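Local coordinates for protein peptidase, M20/M25/M40 family (Staphylococcus aureus, PDB 4EWT) that probably hydrolyses amide bonds of acylated amino acids or related small substrates, as a two-manganese amidohydrolase of the M20 peptidase family, at residues M16-R21 with I368-L374; L23-L29 with G98-A102. All coordinates share one frame; numbering follows the deposited sequence.

How the interactions relate
Both contacts use helix 13-25, and their centres lie about 15 Å apart. Interaction 1 joins the middle of this helix to the start of the C-terminal helix 372-386 by a salt-bridge network and apolar packing; interaction 2 joins its last turn and the following loop to residues 98-102, just before the metal ligands Cys103 and His105, through three waters and apolar contacts. Asp106 connects the two, since its OD2 meets Arg20 of interaction 1 and His24 of interaction 2. Neither contact supplies a metal ligand, but both lie near the manganese site: the side chain of His101 is about 8 Å from a manganese ion and that of Ile368 about 10 Å.

Interaction 1: M16-R21 with I368-L374; sequences MIEIRR and ISEKSLL
The guanidinium of Arg20 has Ile368 CG1 over the centre of one face, 4.3 Å above its plane, and the carboxylate of Glu370 at its edge. That carboxylate also stands at the edge of the Arg21 guanidinium, but the two arginines meet it very differently. Arg21 lies nearly coplanar with Glu370, the planes 7° apart, and grips it side-on with two nitrogens. Arg21 NH2 reaches Glu370 OE1 at 2.7 Å, and Arg21 NE reaches Glu370 OE2 at 3.2 Å, both bonds almost straight and both using syn lone pairs. Arg20 stands across the carboxylate, the planes 83° apart, and Arg20 NH1 approaches Glu370 OE2 at 3.0 Å from above the carboxylate plane, in a more bent bond of 149°. OE2 thus takes two donors and OE1 one, so three N-H groups fix the rotation of the acid and probably favour its ionised form. A chain extended beyond CG carries the Glu370 carboxylate out to both arginines.

Beside this network the packing turns apolar. Leu373 CD1 sits against the 16-21 helix, 3.7 Å from Ile17 CG1 and 4.0 Å from Met16 CB. The extended Met16 chain runs on past the backbone of Leu373, bringing Met16 SD to 3.9 Å from Leu374 N.

The 368-374 backbone is braced by a type I turn from Ser369 to Ser372, in which Ser369 O accepts from both N and OG of Ser372. The contact ties helix 13-25 to the loop and first turn of helix 372-386. Helix 105-120 lies beside both segments, touching Met16, Arg20, Ile368 and Leu373 and supplying Asp106 as a second acidic partner of Arg20, while helix 2-11 packs on Met16 and Leu374.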
loop_
_atom_site.group_PDB
_atom_site.type_symbol
_atom_site.label_atom_id
_atom_site.label_comp_id
_atom_site.label_asym_id
_atom_site.label_seq_id
_atom_site.Cartn_x
_atom_site.Cartn_y
_atom_site.Cartn_z
ATOM N N MET A 16 -47.552 -25.033 -17.271
ATOM C CA MET A 16 -46.255 -24.623 -16.690
ATOM C C MET A 16 -46.236 -23.115 -16.472
ATOM O O MET A 16 -45.819 -22.633 -15.420
ATOM C CB MET A 16 -45.086 -24.985 -17.609
ATOM C CG MET A 16 -44.999 -26.440 -18.009
ATOM S SD MET A 16 -43.628 -26.707 -19.142
ATOM C CE MET A 16 -43.846 -28.440 -19.522
ATOM N N ILE A 17 -46.710 -22.391 -17.484
ATOM C CA ILE A 17 -46.726 -20.935 -17.497
ATOM C C ILE A 17 -47.645 -20.395 -16.399
ATOM O O ILE A 17 -47.240 -19.534 -15.613
ATOM C CB ILE A 17 -47.094 -20.409 -18.903
ATOM C CG1 ILE A 17 -45.960 -20.731 -19.883
ATOM C CG2 ILE A 17 -47.386 -18.905 -18.878
ATOM C CD1 ILE A 17 -46.349 -20.655 -21.348
ATOM N N GLU A 18 -48.865 -20.928 -16.345
ATOM C CA GLU A 18 -49.844 -20.612 -15.305
ATOM C C GLU A 18 -49.303 -20.896 -13.895
ATOM O O GLU A 18 -49.530 -20.119 -12.965
ATOM C CB GLU A 18 -51.132 -21.399 -15.578
ATOM C CG GLU A 18 -52.124 -21.501 -14.431
ATOM C CD GLU A 18 -53.027 -22.703 -14.589
ATOM O OE1 GLU A 18 -54.066 -22.583 -15.272
ATOM O OE2 GLU A 18 -52.689 -23.780 -14.045
ATOM N N ILE A 19 -48.570 -21.996 -13.744
ATOM C CA ILE A 19 -47.975 -22.338 -12.451
ATOM C C ILE A 19 -46.798 -21.419 -12.078
ATOM O O ILE A 19 -46.669 -21.027 -10.914
ATOM C CB ILE A 19 -47.586 -23.840 -12.368
ATOM C CG1 ILE A 19 -48.861 -24.708 -12.296
ATOM C CG2 ILE A 19 -46.685 -24.105 -11.164
ATOM C CD1 ILE A 19 -48.629 -26.194 -12.593
ATOM N N ARG A 20 -45.986 -21.054 -13.031
ATOM C CA ARG A 20 -44.882 -20.192 -12.724
ATOM C C ARG A 20 -45.404 -18.861 -12.183
ATOM O O ARG A 20 -44.962 -18.370 -11.187
ATOM C CB ARG A 20 -44.069 -19.925 -13.956
ATOM C CG ARG A 20 -43.942 -18.455 -14.191
ATOM C CD ARG A 20 -42.698 -18.096 -14.905
ATOM N NE ARG A 20 -41.995 -17.009 -14.245
ATOM C CZ ARG A 20 -41.803 -15.805 -14.757
ATOM N NH1 ARG A 20 -42.279 -15.500 -15.927
ATOM N NH2 ARG A 20 -41.150 -14.899 -14.071
ATOM N N ARG A 21 -46.402 -18.344 -12.866
ATOM C CA ARG A 21 -46.993 -17.051 -12.560
ATOM C C ARG A 21 -47.625 -17.006 -11.176
ATOM O O ARG A 21 -47.435 -16.035 -10.442
ATOM C CB ARG A 21 -48.004 -16.672 -13.636
ATOM C CG ARG A 21 -47.346 -16.442 -14.978
ATOM C CD ARG A 21 -48.318 -15.971 -16.032
ATOM N NE ARG A 21 -47.628 -15.815 -17.308
ATOM C CZ ARG A 21 -48.113 -15.168 -18.361
ATOM N NH1 ARG A 21 -49.306 -14.587 -18.307
ATOM N NH2 ARG A 21 -47.390 -15.096 -19.471
ATOM N N ILE A 368 -37.271 -13.545 -17.484
ATOM C CA ILE A 368 -36.883 -14.630 -18.373
ATOM C C ILE A 368 -37.901 -14.839 -19.509
ATOM O O ILE A 368 -39.078 -14.492 -19.369
ATOM C CB ILE A 368 -36.703 -15.954 -17.582
ATOM C CG1 ILE A 368 -37.986 -16.297 -16.806
ATOM C CG2 ILE A 368 -35.491 -15.856 -16.650
ATOM C CD1 ILE A 368 -37.907 -17.544 -15.931
ATOM N N SER A 369 -37.445 -15.376 -20.615
ATOM C CA SER A 369 -38.318 -15.867 -21.614
ATOM C C SER A 369 -39.003 -17.110 -21.079
ATOM O O SER A 369 -38.353 -18.014 -20.617
ATOM C CB SER A 369 -37.534 -16.230 -22.828
ATOM O OG SER A 369 -38.193 -17.281 -23.451
ATOM N N GLU A 370 -40.327 -17.140 -21.154
ATOM C CA GLU A 370 -41.106 -18.215 -20.543
ATOM C C GLU A 370 -41.070 -19.518 -21.334
ATOM O O GLU A 370 -41.609 -20.539 -20.884
ATOM C CB GLU A 370 -42.549 -17.767 -20.275
ATOM C CG GLU A 370 -42.686 -16.922 -19.009
ATOM C CD GLU A 370 -44.115 -16.505 -18.712
ATOM O OE1 GLU A 370 -44.792 -15.983 -19.619
ATOM O OE2 GLU A 370 -44.558 -16.690 -17.558
ATOM N N LYS A 371 -40.423 -19.494 -22.499
ATOM C CA LYS A 371 -40.254 -20.717 -23.273
ATOM C C LYS A 371 -39.039 -21.528 -22.822
ATOM O O LYS A 371 -38.743 -22.581 -23.392
ATOM C CB LYS A 371 -40.241 -20.440 -24.779
ATOM C CG LYS A 371 -39.041 -19.685 -25.293
ATOM C CD LYS A 371 -39.306 -19.178 -26.709
ATOM C CE LYS A 371 -40.340 -18.060 -26.726
ATOM N NZ LYS A 371 -40.837 -17.784 -28.110
ATOM N N SER A 372 -38.347 -21.029 -21.794
ATOM C CA SER A 372 -37.343 -21.814 -21.081
ATOM C C SER A 372 -38.005 -22.937 -20.284
ATOM O O SER A 372 -37.361 -23.945 -19.988
ATOM C CB SER A 372 -36.534 -20.927 -20.134
ATOM O OG SER A 372 -37.368 -20.305 -19.167
ATOM N N LEU A 373 -39.285 -22.758 -19.937
ATOM C CA LEU A 373 -40.031 -23.758 -19.156
ATOM C C LEU A 373 -40.132 -25.089 -19.895
ATOM O O LEU A 373 -39.743 -26.135 -19.372
ATOM C CB LEU A 373 -41.437 -23.256 -18.792
ATOM C CG LEU A 373 -41.593 -22.157 -17.735
ATOM C CD1 LEU A 373 -42.974 -21.544 -17.800
ATOM C CD2 LEU A 373 -41.331 -22.679 -16.335
ATOM N N LEU A 374 -40.648 -25.030 -21.118
ATOM C CA LEU A 374 -40.851 -26.222 -21.939
ATOM C C LEU A 374 -39.520 -26.893 -22.288
ATOM O O LEU A 374 -39.396 -28.121 -22.206
ATOM C CB LEU A 374 -41.657 -25.867 -23.199
ATOM C CG LEU A 374 -41.953 -26.945 -24.248
ATOM C CD1 LEU A 374 -42.663 -28.153 -23.642
ATOM C CD2 LEU A 374 -42.756 -26.361 -25.405
#

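Interaction 2: L23-L29 with G98-A102; sequences LHQHPEL and GVMHA
No hydrogen bond passes directly between 23-29 and 98-102; three waters bridge them instead, two between His24 and His101 and one between His101 and the carbonyls of Leu23 and His26. Water 2 donates to His24 O at 2.7 Å and accepts from His101 N, and it also lies over the centre of one face of the His24 ring. Water 3, in the plane of that ring at its edge, donates to His101 O at 2.8 Å and takes a weak bond from His24 ND1. Water 1, in the plane of the His101 ring, lies 3.1 Å from His101 NE2 and is within hydrogen-bonding distance of Leu23 O and His26 O, which with other acceptors nearby compete for its protons.

The two histidine side chains run past each other in opposite directions. His24 CG is anti to the backbone N (chi1 -165°), which carries the ring alongside the His101 backbone, His24 CE1 3.7 Å from His101 O. The His101 ring turns its CD2 edge to Leu23 O, 3.2 Å away and near the ring plane, while Pro27 CB approaches that ring obliquely.

Further along, Pro27 CB rests 3.6 Å from Val99 CG2, and Leu29 CD1 reaches Val99 CB. His101 is the centre of an inverse gamma turn just before the metal ligand Cys103.

Outside these segments His24 is held from both ring nitrogens, NE2 by Glu86 and ND1 by Asp106, whose acidic groups would tend to favour a protonated imidazole. For His24 O and the N and O of His101, water supplies the link across the contact, while the direct contacts are van der Waals ones, some of them carbon against a carbonyl oxygen.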
loop_
_atom_site.group_PDB
_atom_site.type_symbol
_atom_site.label_atom_id
_atom_site.label_comp_id
_atom_site.label_asym_id
_atom_site.label_seq_id
_atom_site.Cartn_x
_atom_site.Cartn_y
_atom_site.Cartn_z
ATOM N N LEU A 23 -46.707 -18.930 -8.661
ATOM C CA LEU A 23 -45.583 -19.008 -7.726
ATOM C C LEU A 23 -44.776 -17.712 -7.678
ATOM O O LEU A 23 -44.266 -17.332 -6.622
ATOM C CB LEU A 23 -44.663 -20.175 -8.074
ATOM C CG LEU A 23 -45.186 -21.595 -7.878
ATOM C CD1 LEU A 23 -44.252 -22.571 -8.574
ATOM C CD2 LEU A 23 -45.329 -21.930 -6.401
ATOM N N HIS A 24 -44.662 -17.053 -8.830
ATOM C CA HIS A 24 -43.998 -15.762 -8.943
ATOM C C HIS A 24 -44.706 -14.708 -8.085
ATOM O O HIS A 24 -44.057 -13.841 -7.484
ATOM C CB HIS A 24 -43.959 -15.313 -10.408
ATOM C CG HIS A 24 -42.993 -14.201 -10.670
ATOM N ND1 HIS A 24 -41.654 -14.422 -10.914
ATOM C CD2 HIS A 24 -43.168 -12.859 -10.715
ATOM C CE1 HIS A 24 -41.045 -13.263 -11.095
ATOM N NE2 HIS A 24 -41.942 -12.299 -10.985
ATOM N N GLN A 25 -46.035 -14.808 -8.038
ATOM C CA GLN A 25 -46.905 -13.913 -7.274
ATOM C C GLN A 25 -46.820 -14.110 -5.764
ATOM O O GLN A 25 -47.075 -13.170 -4.995
ATOM C CB GLN A 25 -48.372 -14.092 -7.712
ATOM C CG GLN A 25 -48.955 -12.886 -8.436
ATOM C CD GLN A 25 -50.434 -13.026 -8.773
ATOM O OE1 GLN A 25 -51.152 -13.857 -8.208
ATOM N NE2 GLN A 25 -50.895 -12.201 -9.701
ATOM N N HIS A 26 -46.488 -15.330 -5.343
ATOM C CA HIS A 26 -46.460 -15.671 -3.920
ATOM C C HIS A 26 -45.085 -16.156 -3.466
ATOM O O HIS A 26 -44.977 -17.250 -2.903
ATOM C CB HIS A 26 -47.526 -16.729 -3.589
ATOM C CG HIS A 26 -48.930 -16.206 -3.583
ATOM N ND1 HIS A 26 -49.846 -16.522 -4.564
ATOM C CD2 HIS A 26 -49.578 -15.401 -2.707
ATOM C CE1 HIS A 26 -50.999 -15.933 -4.293
ATOM N NE2 HIS A 26 -50.863 -15.246 -3.172
ATOM N N PRO A 27 -44.030 -15.342 -3.689
ATOM C CA PRO A 27 -42.687 -15.794 -3.317
ATOM C C PRO A 27 -42.477 -15.763 -1.808
ATOM O O PRO A 27 -43.059 -14.922 -1.111
ATOM C CB PRO A 27 -41.778 -14.774 -4.001
ATOM C CG PRO A 27 -42.576 -13.514 -3.989
ATOM C CD PRO A 27 -44.017 -13.942 -4.167
ATOM N N GLU A 28 -41.664 -16.686 -1.310
ATOM C CA GLU A 28 -41.310 -16.703 0.104
ATOM C C GLU A 28 -39.816 -16.845 0.304
ATOM O O GLU A 28 -39.138 -17.529 -0.463
ATOM C CB GLU A 28 -42.025 -17.831 0.828
ATOM C CG GLU A 28 -43.496 -17.565 1.076
ATOM C CD GLU A 28 -44.246 -18.819 1.434
ATOM O OE1 GLU A 28 -43.923 -19.887 0.863
ATOM O OE2 GLU A 28 -45.152 -18.740 2.284
ATOM N N LEU A 29 -39.327 -16.200 1.357
ATOM C CA LEU A 29 -37.911 -16.204 1.721
ATOM C C LEU A 29 -37.398 -17.583 2.126
ATOM O O LEU A 29 -38.178 -18.447 2.545
ATOM C CB LEU A 29 -37.686 -15.218 2.877
ATOM C CG LEU A 29 -37.185 -13.798 2.607
ATOM C CD1 LEU A 29 -37.263 -13.381 1.152
ATOM C CD2 LEU A 29 -37.932 -12.816 3.497
ATOM N N GLY A 98 -41.392 -6.754 -0.707
ATOM C CA GLY A 98 -39.973 -6.883 -0.386
ATOM C C GLY A 98 -39.358 -8.228 -0.727
ATOM O O GLY A 98 -38.154 -8.415 -0.570
ATOM N N VAL A 99 -40.176 -9.175 -1.174
ATOM C CA VAL A 99 -39.647 -10.452 -1.661
ATOM C C VAL A 99 -40.081 -10.741 -3.102
ATOM O O VAL A 99 -41.169 -10.342 -3.517
ATOM C CB VAL A 99 -39.848 -11.646 -0.641
ATOM C CG1 VAL A 99 -40.924 -11.346 0.371
ATOM C CG2 VAL A 99 -40.094 -12.989 -1.339
ATOM N N MET A 100 -39.187 -11.399 -3.847
ATOM C CA MET A 100 -39.313 -11.635 -5.289
ATOM C C MET A 100 -38.566 -12.899 -5.732
ATOM O O MET A 100 -37.443 -13.155 -5.271
ATOM C CB MET A 100 -38.732 -10.437 -6.051
ATOM C CG MET A 100 -38.629 -10.624 -7.561
ATOM S SD MET A 100 -37.662 -9.333 -8.372
ATOM C CE MET A 100 -37.861 -9.853 -10.077
ATOM N N HIS A 101 -39.171 -13.670 -6.640
ATOM C CA HIS A 101 -38.457 -14.760 -7.316
ATOM C C HIS A 101 -37.514 -14.204 -8.387
ATOM O O HIS A 101 -37.818 -14.259 -9.587
ATOM C CB HIS A 101 -39.419 -15.782 -7.925
ATOM C CG HIS A 101 -39.822 -16.870 -6.979
ATOM N ND1 HIS A 101 -38.929 -17.805 -6.494
ATOM C CD2 HIS A 101 -41.025 -17.178 -6.439
ATOM C CE1 HIS A 101 -39.565 -18.638 -5.690
ATOM N NE2 HIS A 101 -40.837 -18.278 -5.637
ATOM N N ALA A 102 -36.373 -13.678 -7.931
ATOM C CA ALA A 102 -35.407 -13.004 -8.789
ATOM C C ALA A 102 -34.318 -13.923 -9.360
ATOM O O ALA A 102 -33.331 -13.429 -9.916
ATOM C CB ALA A 102 -34.769 -11.817 -8.032
HETATM O O HOH W 1 -43.527 -19.392 -4.726
HETATM O O HOH W 2 -41.688 -12.569 -7.830
HETATM O O HOH W 3 -38.834 -15.576 -11.861
#